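Local structure of aspartate aminotransferase (Thermotoga maritima, 1O4S) at residues 91-103 with 227-240. The protein catalyses the reversible transfer of an amino group from L-aspartate to 2-oxoglutarate, using pyridoxal 5'-phosphate as cofactor and working as a homodimer. Sequence-based numbering, arbitrary orientation.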
# COMPACT_ATOMS: atom_id res chain seq x y z
N ILE B 91 -4.11 -15.91 17.22
CA ILE B 91 -2.83 -16.58 16.96
C ILE B 91 -2.19 -17.05 18.28
O ILE B 91 -1.68 -18.16 18.37
CB ILE B 91 -1.87 -15.66 16.15
CG1 ILE B 91 -2.52 -15.22 14.83
CG2 ILE B 91 -0.52 -16.35 15.91
CD1 ILE B 91 -3.06 -16.36 13.94
N GLY B 92 -2.28 -16.22 19.32
CA GLY B 92 -1.81 -16.57 20.64
C GLY B 92 -2.49 -17.81 21.17
O GLY B 92 -1.81 -18.68 21.69
N GLU B 93 -3.81 -17.91 21.05
CA GLU B 93 -4.53 -19.10 21.51
C GLU B 93 -4.17 -20.33 20.67
O GLU B 93 -3.95 -21.40 21.21
CB GLU B 93 -6.05 -18.88 21.54
CG GLU B 93 -6.46 -17.96 22.69
CD GLU B 93 -7.95 -17.58 22.69
OE1 GLU B 93 -8.45 -17.23 23.79
OE2 GLU B 93 -8.61 -17.60 21.61
N ARG B 94 -4.08 -20.18 19.35
CA ARG B 94 -3.75 -21.32 18.50
C ARG B 94 -2.39 -21.95 18.83
O ARG B 94 -2.24 -23.17 18.73
CB ARG B 94 -3.76 -20.92 17.03
CG ARG B 94 -5.14 -20.61 16.50
CD ARG B 94 -5.11 -20.06 15.09
NE ARG B 94 -4.63 -21.07 14.15
CZ ARG B 94 -4.35 -20.85 12.86
NH1 ARG B 94 -4.49 -19.63 12.33
NH2 ARG B 94 -3.93 -21.87 12.10
N TYR B 95 -1.43 -21.11 19.22
CA TYR B 95 -0.04 -21.54 19.36
C TYR B 95 0.50 -21.41 20.78
O TYR B 95 1.70 -21.50 21.01
CB TYR B 95 0.83 -20.77 18.36
CG TYR B 95 0.48 -21.14 16.95
CD1 TYR B 95 -0.09 -20.19 16.09
CD2 TYR B 95 0.67 -22.44 16.47
CE1 TYR B 95 -0.44 -20.50 14.78
CE2 TYR B 95 0.30 -22.77 15.14
CZ TYR B 95 -0.24 -21.78 14.30
OH TYR B 95 -0.62 -22.04 13.02
N LYS B 96 -0.41 -21.22 21.72
CA LYS B 96 -0.09 -21.04 23.13
C LYS B 96 1.11 -20.09 23.36
O LYS B 96 2.15 -20.48 23.89
CB LYS B 96 0.08 -22.39 23.86
CG LYS B 96 -1.24 -23.00 24.37
CD LYS B 96 -2.04 -22.06 25.32
CE LYS B 96 -1.34 -21.83 26.66
NZ LYS B 96 -1.35 -23.06 27.50
N LYS B 97 0.90 -18.85 22.93
CA LYS B 97 1.83 -17.72 23.08
C LYS B 97 1.08 -16.50 23.64
O LYS B 97 -0.13 -16.35 23.43
CB LYS B 97 2.44 -17.36 21.73
CG LYS B 97 3.12 -18.53 21.04
CD LYS B 97 3.97 -18.11 19.87
CE LYS B 97 4.62 -19.32 19.22
NZ LYS B 97 5.81 -19.76 19.94
N ASP B 98 1.81 -15.65 24.36
CA ASP B 98 1.28 -14.40 24.87
C ASP B 98 1.70 -13.36 23.83
O ASP B 98 2.83 -12.87 23.84
CB ASP B 98 1.90 -14.11 26.26
CG ASP B 98 1.09 -13.12 27.10
OD1 ASP B 98 0.27 -12.35 26.53
OD2 ASP B 98 1.20 -13.03 28.35
N ILE B 99 0.82 -13.10 22.88
CA ILE B 99 1.05 -12.07 21.89
C ILE B 99 0.33 -10.76 22.31
O ILE B 99 -0.88 -10.73 22.53
CB ILE B 99 0.60 -12.56 20.52
CG1 ILE B 99 1.16 -13.96 20.27
CG2 ILE B 99 1.06 -11.60 19.42
CD1 ILE B 99 0.95 -14.48 18.85
N SER B 100 1.10 -9.68 22.43
CA SER B 100 0.57 -8.34 22.63
C SER B 100 0.03 -7.73 21.31
O SER B 100 0.54 -8.00 20.24
CB SER B 100 1.68 -7.48 23.24
OG SER B 100 1.37 -6.11 23.21
N PRO B 101 -1.02 -6.91 21.37
CA PRO B 101 -1.52 -6.20 20.17
C PRO B 101 -0.44 -5.31 19.52
O PRO B 101 -0.46 -5.08 18.31
CB PRO B 101 -2.66 -5.34 20.72
CG PRO B 101 -3.01 -5.93 22.06
CD PRO B 101 -1.78 -6.55 22.58
N ASP B 102 0.50 -4.83 20.33
CA ASP B 102 1.63 -4.03 19.85
C ASP B 102 2.69 -4.86 19.08
O ASP B 102 3.64 -4.28 18.55
CB ASP B 102 2.26 -3.25 21.01
CG ASP B 102 1.34 -2.11 21.52
OD1 ASP B 102 1.61 -1.62 22.66
OD2 ASP B 102 0.30 -1.68 20.88
N GLN B 103 2.51 -6.18 18.98
CA GLN B 103 3.36 -7.02 18.14
C GLN B 103 2.80 -7.22 16.72
O GLN B 103 3.44 -7.86 15.91
CB GLN B 103 3.52 -8.40 18.78
CG GLN B 103 4.40 -8.40 19.99
CD GLN B 103 4.58 -9.79 20.60
OE1 GLN B 103 3.93 -10.11 21.58
NE2 GLN B 103 5.45 -10.61 20.00
N SER B 227 3.54 -24.93 11.91
CA SER B 227 3.79 -23.50 11.79
C SER B 227 5.14 -23.22 12.40
O SER B 227 5.56 -23.93 13.30
CB SER B 227 2.72 -22.73 12.56
OG SER B 227 3.03 -21.37 12.67
N ILE B 228 5.80 -22.17 11.93
CA ILE B 228 7.00 -21.70 12.61
C ILE B 228 6.67 -21.38 14.08
O ILE B 228 7.54 -21.47 14.94
CB ILE B 228 7.65 -20.48 11.91
CG1 ILE B 228 9.15 -20.36 12.28
CG2 ILE B 228 6.89 -19.17 12.25
CD1 ILE B 228 10.01 -21.55 11.83
N LEU B 229 5.44 -20.99 14.34
CA LEU B 229 4.98 -20.74 15.71
C LEU B 229 4.74 -22.02 16.57
O LEU B 229 4.57 -21.92 17.79
CB LEU B 229 3.73 -19.87 15.69
CG LEU B 229 3.87 -18.52 14.95
CD1 LEU B 229 2.61 -17.70 15.17
CD2 LEU B 229 5.08 -17.72 15.38
N ASP B 230 4.71 -23.19 15.93
CA ASP B 230 4.76 -24.50 16.62
C ASP B 230 6.15 -24.86 17.18
O ASP B 230 6.26 -25.57 18.18
CB ASP B 230 4.30 -25.62 15.68
CG ASP B 230 2.76 -25.66 15.49
OD1 ASP B 230 2.32 -25.92 14.35
OD2 ASP B 230 1.95 -25.47 16.41
N VAL B 231 7.20 -24.35 16.53
CA VAL B 231 8.59 -24.70 16.86
C VAL B 231 9.44 -23.54 17.43
O VAL B 231 10.61 -23.71 17.75
CB VAL B 231 9.31 -25.31 15.64
CG1 VAL B 231 8.64 -26.62 15.23
CG2 VAL B 231 9.35 -24.34 14.46
N SER B 232 8.85 -22.36 17.54
CA SER B 232 9.55 -21.21 18.07
C SER B 232 9.05 -20.99 19.48
O SER B 232 7.99 -21.49 19.85
CB SER B 232 9.27 -19.96 17.22
OG SER B 232 8.01 -19.37 17.52
N GLU B 233 9.86 -20.32 20.29
CA GLU B 233 9.38 -19.62 21.48
C GLU B 233 9.77 -18.17 21.20
O GLU B 233 10.94 -17.89 20.84
CB GLU B 233 10.10 -20.07 22.77
CG GLU B 233 9.86 -21.50 23.23
CD GLU B 233 10.96 -22.01 24.16
OE1 GLU B 233 11.86 -21.21 24.55
OE2 GLU B 233 10.94 -23.22 24.51
N GLY B 234 8.83 -17.26 21.37
CA GLY B 234 9.13 -15.85 21.19
C GLY B 234 9.37 -15.44 19.75
O GLY B 234 9.46 -16.26 18.83
N PHE B 235 9.49 -14.14 19.56
CA PHE B 235 9.52 -13.59 18.21
C PHE B 235 10.82 -12.85 17.92
O PHE B 235 10.89 -12.08 16.97
CB PHE B 235 8.31 -12.65 18.02
CG PHE B 235 7.00 -13.36 17.81
CD1 PHE B 235 6.15 -13.62 18.87
CD2 PHE B 235 6.60 -13.74 16.54
CE1 PHE B 235 4.93 -14.28 18.67
CE2 PHE B 235 5.41 -14.38 16.33
CZ PHE B 235 4.56 -14.65 17.39
N ASP B 236 11.88 -13.12 18.70
CA ASP B 236 13.14 -12.35 18.55
C ASP B 236 13.71 -12.42 17.14
O ASP B 236 14.26 -11.43 16.62
CB ASP B 236 14.20 -12.79 19.56
CG ASP B 236 14.01 -12.13 20.91
OD1 ASP B 236 14.71 -12.55 21.87
OD2 ASP B 236 13.19 -11.18 21.09
N ARG B 237 13.54 -13.59 16.53
CA ARG B 237 14.03 -13.86 15.20
C ARG B 237 12.91 -14.36 14.29
O ARG B 237 13.18 -14.92 13.25
CB ARG B 237 15.17 -14.86 15.29
CG ARG B 237 16.47 -14.24 15.83
CD ARG B 237 17.46 -15.25 16.39
NE ARG B 237 17.43 -15.36 17.87
CZ ARG B 237 16.69 -16.23 18.58
NH1 ARG B 237 15.88 -17.11 17.98
NH2 ARG B 237 16.76 -16.21 19.91
N ILE B 238 11.66 -14.11 14.65
CA ILE B 238 10.53 -14.58 13.83
C ILE B 238 9.70 -13.42 13.33
O ILE B 238 9.29 -12.58 14.11
CB ILE B 238 9.62 -15.51 14.64
CG1 ILE B 238 10.41 -16.68 15.25
CG2 ILE B 238 8.45 -16.02 13.76
CD1 ILE B 238 11.01 -17.64 14.23
N VAL B 239 9.42 -13.42 12.02
CA VAL B 239 8.44 -12.53 11.43
C VAL B 239 7.33 -13.42 10.88
O VAL B 239 7.56 -14.19 9.95
CB VAL B 239 9.05 -11.64 10.29
CG1 VAL B 239 8.00 -10.76 9.66
CG2 VAL B 239 10.20 -10.78 10.82
N TYR B 240 6.15 -13.33 11.46
CA TYR B 240 5.05 -14.18 11.08
C TYR B 240 4.09 -13.40 10.20
O TYR B 240 3.70 -12.29 10.53
CB TYR B 240 4.37 -14.70 12.35
CG TYR B 240 3.14 -15.53 12.11
CD1 TYR B 240 3.23 -16.89 11.79
CD2 TYR B 240 1.85 -14.94 12.21
CE1 TYR B 240 2.06 -17.66 11.57
CE2 TYR B 240 0.69 -15.69 12.01
CZ TYR B 240 0.79 -17.04 11.68
OH TYR B 240 -0.35 -17.78 11.51
O HOH W 1 -0.15 -20.45 11.10
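Ser227 meets the hydroxyl end of Tyr95 at a capping box, which opens the short, weakly bonded helical turn of about 228-231 beside the seven-stranded sheet of this aminotransferase. The contact illustrates how one aromatic ring can join two segments through face, edge and hydroxyl. Ser227 CB lies 3.4 Å from Tyr95 OH, and Ser227 OG accepts from Leu229 N and also bonds to Glu214. Leu229 lays its CB over one face of the Tyr95 ring as a CH-pi contact, 4.0 Å from the centroid, with Arg94 CB on the opposite face. Leu229 CD1 pushes tightly against Ile91 CG2, at 3.5 Å. Asp230 returns the cap, OD1 accepting from Ser227 N, and sets OD2 at the Tyr95 ring edge. With an alanine at Tyr95, Leu229 CB is likely to lose its aromatic cover and the water one of its two hydroxyl partners. Lys97 NZ donates to Ser232 O at 2.8 Å from above the carbonyl plane, its chain bending at chi4 (-81°). Phe235 is met by Ile99 CD1 and by Gln103, whose amide stands nearly perpendicular to the ring and bonds to Ser260 O. Tyr240 OH bonds to Asn242 and donates to the water oxygen, 2.7 Å away, shared with Tyr95 OH.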